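Local coordinates for NAD-dependent epimerase/dehydratase domain-containing protein (Ruegeria pomeroyi DSS-3, PDB 3IUS) that is of unknown function but, as an atypical short-chain dehydrogenase/reductase related to the NAD-dependent epimerases and dehydratases, probably binds NAD(P) on a Rossmann-type domain, at residues R171-P176 with D237-T242; Q178-I183 with S247-N252; Q216-Y221 with P271-G276. All coordinates share one frame; numbering follows the deposited sequence. Where two conformers were deposited one is given.

In the fold
The three contacts illustrate how chain segments that cross in sequence can be knitted together: the partners of each pair alternate with those of the others. Contact 1 lies about 25 Å from the centre of the chain, contact 2 about 15 Å and contact 3 about 18 Å, measured between centres. Contacts 1 and 2, centres about 13 Å apart, are joined by a probable hydrogen bond from K175 NZ to Y249 O, 2.8 Å. Contact 3 meets contact 2 through R182, whose NH1 comes 3.2 Å from Y273 CB, and contact 1 where Q216 packs on R172 and I174. Strand 182-184, in contact 2, belongs to the large parallel Rossmann-type sheet, the probable nucleotide-binding part.

Contact 1 of 3, residues R171-P176 with D237-T242; sequences RRIIKP and DKADLT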
ATOM      1  N   ARG A 171      -8.700   9.882 -20.462  1.00 42.07           N
ATOM      2  CA  ARG A 171      -9.921  10.628 -20.203  1.00 39.16           C
ATOM      3  C   ARG A 171     -10.092  10.850 -18.710  1.00 36.55           C
ATOM      4  O   ARG A 171      -9.640  10.045 -17.897  1.00 33.00           O
ATOM      5  CB  ARG A 171     -11.125   9.883 -20.784  1.00 41.78           C
ATOM      6  CG  ARG A 171     -11.131   8.394 -20.476  1.00 43.13           C
ATOM      7  CD  ARG A 171     -11.550   7.569 -21.687  1.00 42.08           C
ATOM      8  NE  ARG A 171     -12.996   7.544 -21.897  1.00 42.86           N
ATOM      9  CZ  ARG A 171     -13.825   6.694 -21.298  1.00 42.42           C
ATOM     10  NH1 ARG A 171     -13.354   5.803 -20.431  1.00 46.55           N
ATOM     11  NH2 ARG A 171     -15.127   6.739 -21.557  1.00 32.25           N
ATOM     12  N   ARG A 172     -10.728  11.958 -18.354  1.00 33.04           N
ATOM     13  CA  ARG A 172     -11.001  12.248 -16.954  1.00 24.22           C
ATOM     14  C   ARG A 172     -12.436  11.855 -16.628  1.00 25.29           C
ATOM     15  O   ARG A 172     -13.382  12.436 -17.158  1.00 29.23           O
ATOM     16  CB  ARG A 172     -10.743  13.728 -16.646  1.00 18.85           C
ATOM     17  CG  ARG A 172      -9.268  14.122 -16.705  1.00 19.92           C
ATOM     18  CD  ARG A 172      -9.054  15.607 -16.448  1.00 20.89           C
ATOM     19  NE  ARG A 172      -9.721  16.424 -17.460  1.00 28.94           N
ATOM     20  CZ  ARG A 172     -10.639  17.343 -17.187  1.00 25.88           C
ATOM     21  NH1 ARG A 172     -10.983  17.582 -15.927  1.00 30.90           N
ATOM     22  NH2 ARG A 172     -11.197  18.035 -18.172  1.00 31.96           N
ATOM     23  N   ILE A 173     -12.595  10.852 -15.768  1.00 19.98           N
ATOM     24  CA  ILE A 173     -13.918  10.393 -15.365  1.00 19.32           C
ATOM     25  C   ILE A 173     -14.447  11.255 -14.227  1.00 19.15           C
ATOM     26  O   ILE A 173     -13.821  11.348 -13.165  1.00 21.17           O
ATOM     27  CB  ILE A 173     -13.894   8.925 -14.893  1.00 23.64           C
ATOM     28  CG1 ILE A 173     -13.217   8.028 -15.932  1.00 29.07           C
ATOM     29  CG2 ILE A 173     -15.299   8.443 -14.569  1.00 21.63           C
ATOM     30  CD1 ILE A 173     -13.897   8.026 -17.281  1.00 31.25           C
ATOM     31  N   ILE A 174     -15.609  11.863 -14.437  1.00 16.15           N
ATOM     32  CA  ILE A 174     -16.191  12.769 -13.449  1.00 19.01           C
ATOM     33  C   ILE A 174     -17.353  12.150 -12.666  1.00 15.07           C
ATOM     34  O   ILE A 174     -18.452  12.013 -13.181  1.00 17.50           O
ATOM     35  CB  ILE A 174     -16.668  14.078 -14.112  1.00 26.27           C
ATOM     36  CG1 ILE A 174     -15.576  14.648 -15.014  1.00 24.76           C
ATOM     37  CG2 ILE A 174     -17.073  15.100 -13.056  1.00 26.74           C
ATOM     38  CD1 ILE A 174     -14.314  15.007 -14.267  1.00 20.04           C
ATOM     39  N   LYS A 175     -17.107  11.767 -11.412  1.00 14.82           N
ATOM     40  CA  LYS A 175     -18.179  11.330 -10.529  1.00 19.94           C
ATOM     41  C   LYS A 175     -18.358  12.416  -9.477  1.00 22.32           C
ATOM     42  O   LYS A 175     -17.413  12.733  -8.751  1.00 17.50           O
ATOM     43  CB  LYS A 175     -17.804  10.019  -9.834  1.00 17.31           C
ATOM     44  CG  LYS A 175     -18.801   9.561  -8.777  1.00 28.01           C
ATOM     45  CD  LYS A 175     -19.918   8.742  -9.390  1.00 27.09           C
ATOM     46  CE  LYS A 175     -20.958   8.345  -8.355  1.00 26.24           C
ATOM     47  NZ  LYS A 175     -20.396   7.537  -7.247  1.00 27.29           N
ATOM     48  N   PRO A 176     -19.568  12.989  -9.387  1.00 21.69           N
ATOM     49  CA  PRO A 176     -19.797  14.128  -8.497  1.00 14.08           C
ATOM     50  C   PRO A 176     -19.419  13.785  -7.063  1.00 13.83           C
ATOM     51  O   PRO A 176     -19.841  12.745  -6.557  1.00 18.21           O
ATOM     52  CB  PRO A 176     -21.311  14.352  -8.595  1.00 30.96           C
ATOM     53  CG  PRO A 176     -21.703  13.743  -9.887  1.00 28.64           C
ATOM     54  CD  PRO A 176     -20.809  12.555 -10.052  1.00 26.19           C
ATOM     55  N   ASP A 237     -21.503   8.368 -15.317  1.00 22.83           N
ATOM     56  CA  ASP A 237     -22.641   7.576 -15.778  1.00 32.29           C
ATOM     57  C   ASP A 237     -22.735   7.511 -17.310  1.00 35.92           C
ATOM     58  O   ASP A 237     -23.726   7.028 -17.859  1.00 35.62           O
ATOM     59  CB  ASP A 237     -23.948   8.103 -15.173  1.00 37.09           C
ATOM     60  CG  ASP A 237     -24.476   9.339 -15.893  1.00 50.31           C
ATOM     61  OD1 ASP A 237     -23.703  10.302 -16.103  1.00 52.15           O
ATOM     62  OD2 ASP A 237     -25.677   9.344 -16.239  1.00 55.08           O
ATOM     63  N   LYS A 238     -21.699   7.987 -17.993  1.00 32.58           N
ATOM     64  CA  LYS A 238     -21.655   7.940 -19.453  1.00 33.78           C
ATOM     65  C   LYS A 238     -20.353   7.338 -19.973  1.00 32.75           C
ATOM     66  O   LYS A 238     -20.134   7.272 -21.179  1.00 36.46           O
ATOM     67  CB  LYS A 238     -21.840   9.337 -20.057  1.00 36.31           C
ATOM     68  CG  LYS A 238     -23.276   9.708 -20.390  1.00 40.35           C
ATOM     69  CD  LYS A 238     -23.907  10.574 -19.313  1.00 45.50           C
ATOM     70  CE  LYS A 238     -25.295  11.045 -19.739  1.00 46.67           C
ATOM     71  NZ  LYS A 238     -25.888  12.030 -18.793  1.00 44.80           N
ATOM     72  N   ALA A 239     -19.492   6.894 -19.062  1.00 28.50           N
ATOM     73  CA  ALA A 239     -18.136   6.484 -19.428  1.00 29.46           C
ATOM     74  C   ALA A 239     -18.023   5.045 -19.943  1.00 36.47           C
ATOM     75  O   ALA A 239     -16.942   4.613 -20.352  1.00 34.75           O
ATOM     76  CB  ALA A 239     -17.189   6.694 -18.243  1.00 29.92           C
ATOM     77  N   ASP A 240     -19.136   4.316 -19.927  1.00 44.35           N
ATOM     78  CA  ASP A 240     -19.136   2.885 -20.233  1.00 48.95           C
ATOM     79  C   ASP A 240     -17.896   2.199 -19.667  1.00 44.03           C
ATOM     80  O   ASP A 240     -16.955   1.881 -20.394  1.00 42.79           O
ATOM     81  CB  ASP A 240     -19.233   2.632 -21.736  1.00 57.91           C
ATOM     82  CG  ASP A 240     -19.533   1.179 -22.058  1.00 66.05           C
ATOM     83  OD1 ASP A 240     -18.914   0.633 -22.997  1.00 68.34           O
ATOM     84  OD2 ASP A 240     -20.383   0.580 -21.361  1.00 67.50           O
ATOM     85  N   LEU A 241     -17.900   1.985 -18.359  1.00 41.48           N
ATOM     86  CA  LEU A 241     -16.775   1.350 -17.696  1.00 39.12           C
ATOM     87  C   LEU A 241     -17.063  -0.124 -17.475  1.00 32.41           C
ATOM     88  O   LEU A 241     -18.219  -0.526 -17.357  1.00 35.63           O
ATOM     89  CB  LEU A 241     -16.503   2.025 -16.353  1.00 40.47           C
ATOM     90  CG  LEU A 241     -16.116   3.505 -16.387  1.00 43.97           C
ATOM     91  CD1 LEU A 241     -15.907   4.035 -14.975  1.00 40.26           C
ATOM     92  CD2 LEU A 241     -14.869   3.716 -17.234  1.00 45.98           C
ATOM     93  N   THR A 242     -16.008  -0.926 -17.430  1.00 27.40           N
ATOM     94  CA  THR A 242     -16.135  -2.318 -17.040  1.00 25.51           C
ATOM     95  C   THR A 242     -16.549  -2.337 -15.577  1.00 24.75           C
ATOM     96  O   THR A 242     -16.359  -1.348 -14.866  1.00 24.75           O
ATOM     97  CB  THR A 242     -14.800  -3.066 -17.196  1.00 23.14           C
ATOM     98  OG1 THR A 242     -13.863  -2.572 -16.233  1.00 25.64           O
ATOM     99  CG2 THR A 242     -14.236  -2.864 -18.601  1.00 22.95           C
TER
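The backbones of 171-176 and 237-242 stay well separated, the closest CA atoms being those of I173 and A239 at 7.0 Å, so that side chains must cross the gap. R171 does so with a single polar bond: its NH2 donates to A239 O over 3.0 Å, almost straight at 173°, with the acceptor lying in the guanidinium plane but NH2 tilted from the carbonyl plane. CG of R171 sits between the backbone N and the carbonyl carbon (chi1 46°), and further bends at chi2 and chi3 carry the guanidinium past I173, whose CD1 lies 3.9 Å above one of its faces, toward the rim. The setting is a small parallel pair, strand 172-174 beside strand 233-235, consistent with the smaller C-terminal lobe of the extended epimerase fold; backbone bonds from R172 and I174 to V234 tie the two strands. The loop leaving the second strand folds back over the first, where I173 CD1 meets A239 CB at 3.7 Å. L241 adds a looser flank, its CD2 4.1 Å from R171 NH1 as the two side chains run past each other in opposite directions, and T242 OG1 then caps helix 243-247 with a weak bond to A245 N.

Contact 2 of 3, residues Q178-I183 with S247-N252; sequences QVFSRI and SFYSEN
Q178 and N252 exchange side-chain amides for backbone groups across this contact, and here it is tightest. The NE2 of Q178 donates to E251 O over 3.1 Å at 175°, the acceptor lying in the amide plane, and also to V179 O in a more bent bond. In return N252 OD1 accepts from V179 N at 3.0 Å, nearly straight. Q178 reaches across because CG stands anti to the backbone N (chi1 -175°) and the chain then bends at chi2, which leaves CG packed 4.0 Å above a face of the F180 ring, near its rim. F180 turns its edge to Y249, CZ lying over the centre of the tyrosine face, with the planes at 63°; F248 O approaches the edge of F180, 3.1 Å from CE1. With an alanine here, the amide and CG of Q178 are gone, which would probably leave E251 O without its straight donor and open a gap over the F180 face. The other side is looser: the turn from S247 to S250 directs S250 away, and F248, exposed, swings its ring outward. Strand 254-255 packs on V179, while P215, at the start of helix 215-226, touches both F180 and Y249.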
ATOM      1  N   GLN A 178     -16.759  12.708  -5.853  1.00 17.87           N
ATOM      2  CA  GLN A 178     -15.772  11.637  -5.697  1.00 19.14           C
ATOM      3  C   GLN A 178     -14.365  12.139  -5.385  1.00 13.84           C
ATOM      4  O   GLN A 178     -13.847  13.021  -6.046  1.00 14.52           O
ATOM      5  CB  GLN A 178     -15.722  10.752  -6.943  1.00 21.05           C
ATOM      6  CG  GLN A 178     -14.803   9.554  -6.792  1.00 14.15           C
ATOM      7  CD  GLN A 178     -15.427   8.455  -5.962  1.00 27.05           C
ATOM      8  OE1 GLN A 178     -16.567   8.065  -6.191  1.00 33.16           O
ATOM      9  NE2 GLN A 178     -14.685   7.953  -4.989  1.00 13.91           N
ATOM     10  N   VAL A 179     -13.756  11.567  -4.356  1.00 13.89           N
ATOM     11  CA  VAL A 179     -12.345  11.795  -4.115  1.00 15.90           C
ATOM     12  C   VAL A 179     -11.668  10.443  -3.901  1.00 15.67           C
ATOM     13  O   VAL A 179     -12.322   9.471  -3.501  1.00 17.23           O
ATOM     14  CB  VAL A 179     -12.123  12.688  -2.886  1.00 17.97           C
ATOM     15  CG1 VAL A 179     -12.752  14.057  -3.092  1.00 17.04           C
ATOM     16  CG2 VAL A 179     -12.698  12.021  -1.646  1.00 14.70           C
ATOM     17  N   PHE A 180     -10.368  10.377  -4.177  1.00 13.98           N
ATOM     18  CA  PHE A 180      -9.581   9.183  -3.877  1.00 19.91           C
ATOM     19  C   PHE A 180      -8.432   9.498  -2.924  1.00 18.65           C
ATOM     20  O   PHE A 180      -7.905  10.607  -2.912  1.00 22.83           O
ATOM     21  CB  PHE A 180      -9.029   8.546  -5.152  1.00 18.98           C
ATOM     22  CG  PHE A 180     -10.072   7.889  -6.002  1.00 25.54           C
ATOM     23  CD1 PHE A 180     -11.077   7.130  -5.428  1.00 26.79           C
ATOM     24  CD2 PHE A 180     -10.029   8.006  -7.380  1.00 31.37           C
ATOM     25  CE1 PHE A 180     -12.035   6.513  -6.215  1.00 29.71           C
ATOM     26  CE2 PHE A 180     -10.983   7.391  -8.172  1.00 31.31           C
ATOM     27  CZ  PHE A 180     -11.988   6.648  -7.587  1.00 27.67           C
ATOM     28  N   SER A 181      -8.049   8.524  -2.110  1.00 18.33           N
ATOM     29  CA  SER A 181      -6.904   8.719  -1.250  1.00 16.27           C
ATOM     30  C   SER A 181      -5.636   8.244  -1.940  1.00 14.14           C
ATOM     31  O   SER A 181      -5.634   7.213  -2.622  1.00 15.55           O
ATOM     32  CB  SER A 181      -7.081   7.953   0.062  1.00 14.69           C
ATOM     33  OG  SER A 181      -8.353   8.209   0.612  1.00 21.17           O
ATOM     34  N   ARG A 182      -4.557   8.996  -1.740  1.00 14.46           N
ATOM     35  CA  ARG A 182      -3.254   8.655  -2.295  1.00 15.75           C
ATOM     36  C   ARG A 182      -2.158   8.662  -1.237  1.00 14.33           C
ATOM     37  O   ARG A 182      -2.250   9.378  -0.243  1.00 14.52           O
ATOM     38  CB  ARG A 182      -2.857   9.660  -3.372  1.00 21.72           C
ATOM     39  CG  ARG A 182      -3.990  10.174  -4.224  1.00 30.55           C
ATOM     40  CD  ARG A 182      -3.424  10.942  -5.405  1.00 35.05           C
ATOM     41  NE  ARG A 182      -2.475  10.119  -6.150  1.00 42.10           N
ATOM     42  CZ  ARG A 182      -1.477  10.594  -6.892  1.00 39.88           C
ATOM     43  NH1 ARG A 182      -1.275  11.900  -6.999  1.00 39.11           N
ATOM     44  NH2 ARG A 182      -0.671   9.758  -7.523  1.00 46.96           N
ATOM     45  N   ILE A 183      -1.097   7.904  -1.499  1.00 14.54           N
ATOM     46  CA  ILE A 183       0.107   7.922  -0.677  1.00 21.24           C
ATOM     47  C   ILE A 183       1.359   7.699  -1.533  1.00 14.82           C
ATOM     48  O   ILE A 183       1.371   6.839  -2.408  1.00 15.90           O
ATOM     49  CB  ILE A 183       0.035   6.860   0.442  1.00 19.89           C
ATOM     50  CG1 ILE A 183       1.197   7.025   1.425  1.00 17.56           C
ATOM     51  CG2 ILE A 183       0.008   5.448  -0.146  1.00 14.69           C
ATOM     52  CD1 ILE A 183       1.099   8.251   2.301  1.00 19.10           C
ATOM     53  N   SER A 247     -16.391  -0.181 -10.094  1.00 24.77           N
ATOM     54  CA  SER A 247     -16.386  -0.511  -8.672  0.50 26.15           C
ATOM     55  C   SER A 247     -15.561   0.481  -7.854  1.00 31.33           C
ATOM     56  O   SER A 247     -15.767   0.624  -6.647  1.00 31.62           O
ATOM     57  CB  SER A 247     -15.867  -1.934  -8.451  0.50 24.08           C
ATOM     58  OG  SER A 247     -16.106  -2.364  -7.120  0.50 28.40           O
ATOM     59  N   PHE A 248     -14.628   1.163  -8.510  1.00 29.19           N
ATOM     60  CA  PHE A 248     -13.772   2.117  -7.808  1.00 35.45           C
ATOM     61  C   PHE A 248     -14.482   3.439  -7.542  1.00 35.96           C
ATOM     62  O   PHE A 248     -14.064   4.218  -6.684  1.00 40.95           O
ATOM     63  CB  PHE A 248     -12.472   2.354  -8.577  1.00 43.75           C
ATOM     64  CG  PHE A 248     -11.576   1.154  -8.627  1.00 46.42           C
ATOM     65  CD1 PHE A 248     -11.163   0.535  -7.455  1.00 49.86           C
ATOM     66  CD2 PHE A 248     -11.143   0.645  -9.838  1.00 44.40           C
ATOM     67  CE1 PHE A 248     -10.337  -0.572  -7.492  1.00 49.50           C
ATOM     68  CE2 PHE A 248     -10.314  -0.462  -9.882  1.00 49.83           C
ATOM     69  CZ  PHE A 248      -9.911  -1.070  -8.707  1.00 51.11           C
ATOM     70  N   TYR A 249     -15.558   3.682  -8.280  1.00 21.78           N
ATOM     71  CA  TYR A 249     -16.339   4.898  -8.122  1.00 20.77           C
ATOM     72  C   TYR A 249     -17.624   4.626  -7.349  1.00 28.27           C
ATOM     73  O   TYR A 249     -18.553   5.433  -7.374  1.00 35.58           O
ATOM     74  CB  TYR A 249     -16.666   5.498  -9.494  1.00 21.65           C
ATOM     75  CG  TYR A 249     -15.483   6.132 -10.191  1.00 24.80           C
ATOM     76  CD1 TYR A 249     -15.207   7.488 -10.044  1.00 21.29           C
ATOM     77  CD2 TYR A 249     -14.638   5.377 -10.995  1.00 30.51           C
ATOM     78  CE1 TYR A 249     -14.125   8.072 -10.679  1.00 28.57           C
ATOM     79  CE2 TYR A 249     -13.553   5.955 -11.636  1.00 35.74           C
ATOM     80  CZ  TYR A 249     -13.300   7.301 -11.472  1.00 34.84           C
ATOM     81  OH  TYR A 249     -12.224   7.876 -12.107  1.00 39.32           O
ATOM     82  N   SER A 250     -17.672   3.490  -6.658  1.00 28.59           N
ATOM     83  CA  SER A 250     -18.877   3.092  -5.935  1.00 27.29           C
ATOM     84  C   SER A 250     -18.742   3.318  -4.434  1.00 22.74           C
ATOM     85  O   SER A 250     -19.681   3.081  -3.683  1.00 23.69           O
ATOM     86  CB  SER A 250     -19.206   1.621  -6.198  1.00 34.31           C
ATOM     87  OG  SER A 250     -18.232   0.773  -5.612  1.00 34.68           O
ATOM     88  N   GLU A 251     -17.570   3.768  -4.006  1.00 21.90           N
ATOM     89  CA  GLU A 251     -17.326   4.050  -2.597  1.00 18.41           C
ATOM     90  C   GLU A 251     -16.603   5.378  -2.480  1.00 17.49           C
ATOM     91  O   GLU A 251     -15.639   5.629  -3.196  1.00 18.19           O
ATOM     92  CB  GLU A 251     -16.459   2.959  -1.967  1.00 25.06           C
ATOM     93  CG  GLU A 251     -17.117   1.602  -1.869  1.00 34.53           C
ATOM     94  CD  GLU A 251     -16.233   0.580  -1.182  1.00 41.24           C
ATOM     95  OE1 GLU A 251     -14.993   0.694  -1.286  1.00 36.10           O
ATOM     96  OE2 GLU A 251     -16.780  -0.338  -0.535  1.00 49.17           O
ATOM     97  N   ASN A 252     -17.054   6.221  -1.560  1.00 18.46           N
ATOM     98  CA  ASN A 252     -16.417   7.511  -1.361  1.00 13.24           C
ATOM     99  C   ASN A 252     -16.218   7.797   0.121  1.00 13.23           C
ATOM    100  O   ASN A 252     -17.173   7.777   0.880  1.00 13.11           O
ATOM    101  CB  ASN A 252     -17.255   8.612  -2.004  1.00 24.90           C
ATOM    102  CG  ASN A 252     -16.497   9.908  -2.147  1.00 15.82           C
ATOM    103  OD1 ASN A 252     -15.301   9.914  -2.443  1.00 14.75           O
ATOM    104  ND2 ASN A 252     -17.183  11.017  -1.921  1.00 16.46           N
TER
HETATM  105  O   HOH W   1     -18.774   7.762  -5.211  1.00 28.34           O

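Contact 3 of 3, residues Q216-Y221 with P271-G276; sequences QDVIAY and PNYRVG
Y221 and R274 meet by a CH-pi contact: CG of the arginine stands over a face of the tyrosine ring, 3.8 Å from its centroid and 17° off the normal. The two side chains cross at about a right angle. Beside them Y273 presents its ring edge to Y221, with Y273 CE1 3.8 Å from Y221 CB, while V218 CG2 comes within 4.0 Å of Y273 CD1. No direct hydrogen bond joins the segments; instead a water, 2.9 Å from D217 OD2, to which it donates, and 2.7 Å from Y273 OH, bridges them. What docks against helix 215-226 is thus the first turn of helix 273-282, the last helix of the chain, and N272 is its N-cap: OD1 accepts from V275 N at 3.2 Å and more weakly from R274 N. Y273 comes first after the cap, with CG between the backbone N and the carbonyl carbon (chi1 74°), which swings its ring across to helix 215-226. Farther out, R274 NH1 forms a salt bridge with E211 as well as a weak bond to Y273 OH, and R182 of strand 182-184 packs against both V218 and Y273.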
ATOM      1  N   GLN A 216      -9.715  13.206 -11.232  1.00 15.32           N
ATOM      2  CA  GLN A 216      -9.593  14.043 -12.432  1.00 15.58           C
ATOM      3  C   GLN A 216      -8.644  15.224 -12.217  1.00 17.20           C
ATOM      4  O   GLN A 216      -8.117  15.789 -13.177  1.00 18.98           O
ATOM      5  CB  GLN A 216     -10.967  14.530 -12.914  1.00 20.57           C
ATOM      6  CG  GLN A 216     -11.702  15.475 -11.965  1.00 19.07           C
ATOM      7  CD  GLN A 216     -12.593  14.735 -10.975  1.00 20.99           C
ATOM      8  OE1 GLN A 216     -12.323  13.596 -10.625  1.00 14.98           O
ATOM      9  NE2 GLN A 216     -13.670  15.383 -10.538  1.00 21.00           N
ATOM     10  N   ASP A 217      -8.426  15.589 -10.955  1.00 19.80           N
ATOM     11  CA  ASP A 217      -7.552  16.713 -10.629  1.00 19.38           C
ATOM     12  C   ASP A 217      -6.088  16.301 -10.720  1.00 17.19           C
ATOM     13  O   ASP A 217      -5.222  17.113 -11.030  1.00 15.54           O
ATOM     14  CB  ASP A 217      -7.850  17.244  -9.223  1.00 17.05           C
ATOM     15  CG  ASP A 217      -9.130  18.062  -9.158  1.00 22.37           C
ATOM     16  OD1 ASP A 217      -9.819  18.206 -10.191  1.00 23.34           O
ATOM     17  OD2 ASP A 217      -9.436  18.577  -8.066  1.00 22.97           O
ATOM     18  N   VAL A 218      -5.804  15.039 -10.419  1.00 15.92           N
ATOM     19  CA  VAL A 218      -4.434  14.563 -10.506  1.00 16.93           C
ATOM     20  C   VAL A 218      -3.991  14.559 -11.962  1.00 18.99           C
ATOM     21  O   VAL A 218      -2.942  15.109 -12.318  1.00 19.58           O
ATOM     22  CB  VAL A 218      -4.284  13.175  -9.898  1.00 20.19           C
ATOM     23  CG1 VAL A 218      -2.839  12.712  -9.998  1.00 22.17           C
ATOM     24  CG2 VAL A 218      -4.727  13.208  -8.448  1.00 15.14           C
ATOM     25  N   ILE A 219      -4.813  13.935 -12.795  1.00 16.21           N
ATOM     26  CA  ILE A 219      -4.609  13.910 -14.238  1.00 19.79           C
ATOM     27  C   ILE A 219      -4.445  15.325 -14.786  1.00 24.88           C
ATOM     28  O   ILE A 219      -3.528  15.604 -15.566  1.00 18.33           O
ATOM     29  CB  ILE A 219      -5.800  13.219 -14.923  1.00 19.31           C
ATOM     30  CG1 ILE A 219      -5.798  11.722 -14.606  1.00 28.09           C
ATOM     31  CG2 ILE A 219      -5.790  13.477 -16.434  1.00 16.89           C
ATOM     32  CD1 ILE A 219      -7.021  10.982 -15.110  1.00 27.61           C
ATOM     33  N   ALA A 220      -5.334  16.224 -14.375  1.00 21.97           N
ATOM     34  CA  ALA A 220      -5.253  17.608 -14.823  1.00 18.35           C
ATOM     35  C   ALA A 220      -3.926  18.258 -14.431  1.00 17.08           C
ATOM     36  O   ALA A 220      -3.310  18.954 -15.222  1.00 16.68           O
ATOM     37  CB  ALA A 220      -6.426  18.418 -14.275  1.00 16.21           C
ATOM     38  N   TYR A 221      -3.485  18.032 -13.196  1.00 16.17           N
ATOM     39  CA  TYR A 221      -2.272  18.689 -12.717  1.00 16.14           C
ATOM     40  C   TYR A 221      -1.023  18.166 -13.422  1.00 16.42           C
ATOM     41  O   TYR A 221      -0.092  18.926 -13.697  1.00 16.55           O
ATOM     42  CB  TYR A 221      -2.126  18.549 -11.192  1.00 15.79           C
ATOM     43  CG  TYR A 221      -1.099  19.499 -10.624  1.00 15.72           C
ATOM     44  CD1 TYR A 221      -1.212  20.872 -10.826  1.00 26.19           C
ATOM     45  CD2 TYR A 221      -0.012  19.032  -9.891  1.00 19.30           C
ATOM     46  CE1 TYR A 221      -0.274  21.748 -10.316  1.00 27.68           C
ATOM     47  CE2 TYR A 221       0.930  19.902  -9.382  1.00 20.46           C
ATOM     48  CZ  TYR A 221       0.790  21.259  -9.589  1.00 22.94           C
ATOM     49  OH  TYR A 221       1.725  22.129  -9.081  1.00 24.23           O
ATOM     50  N   PRO A 271       2.875  15.618   1.458  1.00 19.49           N
ATOM     51  CA  PRO A 271       1.562  15.771   2.101  1.00 19.15           C
ATOM     52  C   PRO A 271       0.394  15.785   1.122  1.00 13.68           C
ATOM     53  O   PRO A 271      -0.736  15.506   1.515  1.00 13.55           O
ATOM     54  CB  PRO A 271       1.676  17.136   2.800  1.00 22.48           C
ATOM     55  CG  PRO A 271       2.808  17.819   2.097  1.00 18.55           C
ATOM     56  CD  PRO A 271       3.772  16.727   1.812  1.00 16.73           C
ATOM     57  N   ASN A 272       0.665  16.104  -0.139  1.00 13.89           N
ATOM     58  CA  ASN A 272      -0.388  16.155  -1.144  1.00 18.86           C
ATOM     59  C   ASN A 272       0.136  15.853  -2.541  1.00 15.51           C
ATOM     60  O   ASN A 272       1.349  15.832  -2.768  1.00 14.41           O
ATOM     61  CB  ASN A 272      -1.133  17.500  -1.106  1.00 19.22           C
ATOM     62  CG  ASN A 272      -0.266  18.675  -1.540  1.00 16.34           C
ATOM     63  OD1 ASN A 272       0.015  18.855  -2.734  1.00 15.58           O
ATOM     64  ND2 ASN A 272       0.134  19.505  -0.579  1.00 15.05           N
ATOM     65  N   TYR A 273      -0.793  15.613  -3.466  1.00 14.38           N
ATOM     66  CA  TYR A 273      -0.466  15.170  -4.820  1.00 18.56           C
ATOM     67  C   TYR A 273       0.286  16.228  -5.613  1.00 19.47           C
ATOM     68  O   TYR A 273       1.057  15.898  -6.510  1.00 18.61           O
ATOM     69  CB  TYR A 273      -1.731  14.749  -5.588  1.00 17.13           C
ATOM     70  CG  TYR A 273      -2.593  15.905  -6.031  1.00 14.72           C
ATOM     71  CD1 TYR A 273      -2.560  16.367  -7.342  1.00 17.61           C
ATOM     72  CD2 TYR A 273      -3.442  16.539  -5.142  1.00 15.79           C
ATOM     73  CE1 TYR A 273      -3.348  17.428  -7.742  1.00 20.08           C
ATOM     74  CE2 TYR A 273      -4.226  17.596  -5.531  1.00 14.45           C
ATOM     75  CZ  TYR A 273      -4.176  18.037  -6.833  1.00 20.20           C
ATOM     76  OH  TYR A 273      -4.962  19.095  -7.203  1.00 24.53           O
ATOM     77  N   ARG A 274       0.057  17.499  -5.295  1.00 17.27           N
ATOM     78  CA  ARG A 274       0.733  18.572  -6.017  1.00 17.20           C
ATOM     79  C   ARG A 274       2.233  18.590  -5.741  1.00 17.78           C
ATOM     80  O   ARG A 274       3.022  18.711  -6.667  1.00 17.72           O
ATOM     81  CB  ARG A 274       0.094  19.942  -5.750  1.00 14.74           C
ATOM     82  CG  ARG A 274      -1.263  20.135  -6.450  1.00 14.79           C
ATOM     83  CD  ARG A 274      -1.872  21.505  -6.164  1.00 22.67           C
ATOM     84  NE  ARG A 274      -1.923  21.798  -4.730  1.00 34.45           N
ATOM     85  CZ  ARG A 274      -2.833  21.298  -3.898  1.00 32.52           C
ATOM     86  NH1 ARG A 274      -3.766  20.477  -4.358  1.00 34.79           N
ATOM     87  NH2 ARG A 274      -2.808  21.613  -2.608  1.00 27.61           N
ATOM     88  N   VAL A 275       2.636  18.461  -4.478  1.00 14.72           N
ATOM     89  CA  VAL A 275       4.065  18.449  -4.177  1.00 14.77           C
ATOM     90  C   VAL A 275       4.700  17.129  -4.604  1.00 14.97           C
ATOM     91  O   VAL A 275       5.851  17.098  -5.051  1.00 15.16           O
ATOM     92  CB  VAL A 275       4.364  18.747  -2.688  1.00 23.33           C
ATOM     93  CG1 VAL A 275       4.163  20.232  -2.398  1.00 28.74           C
ATOM     94  CG2 VAL A 275       3.492  17.912  -1.798  1.00 25.53           C
ATOM     95  N   GLY A 276       3.942  16.042  -4.478  1.00 14.94           N
ATOM     96  CA  GLY A 276       4.400  14.745  -4.942  1.00 15.15           C
ATOM     97  C   GLY A 276       4.623  14.733  -6.450  1.00 16.90           C
ATOM     98  O   GLY A 276       5.644  14.246  -6.941  1.00 16.75           O
TER
HETATM   99  O   HOH W   2      -7.381  19.243  -6.127  1.00 20.41           O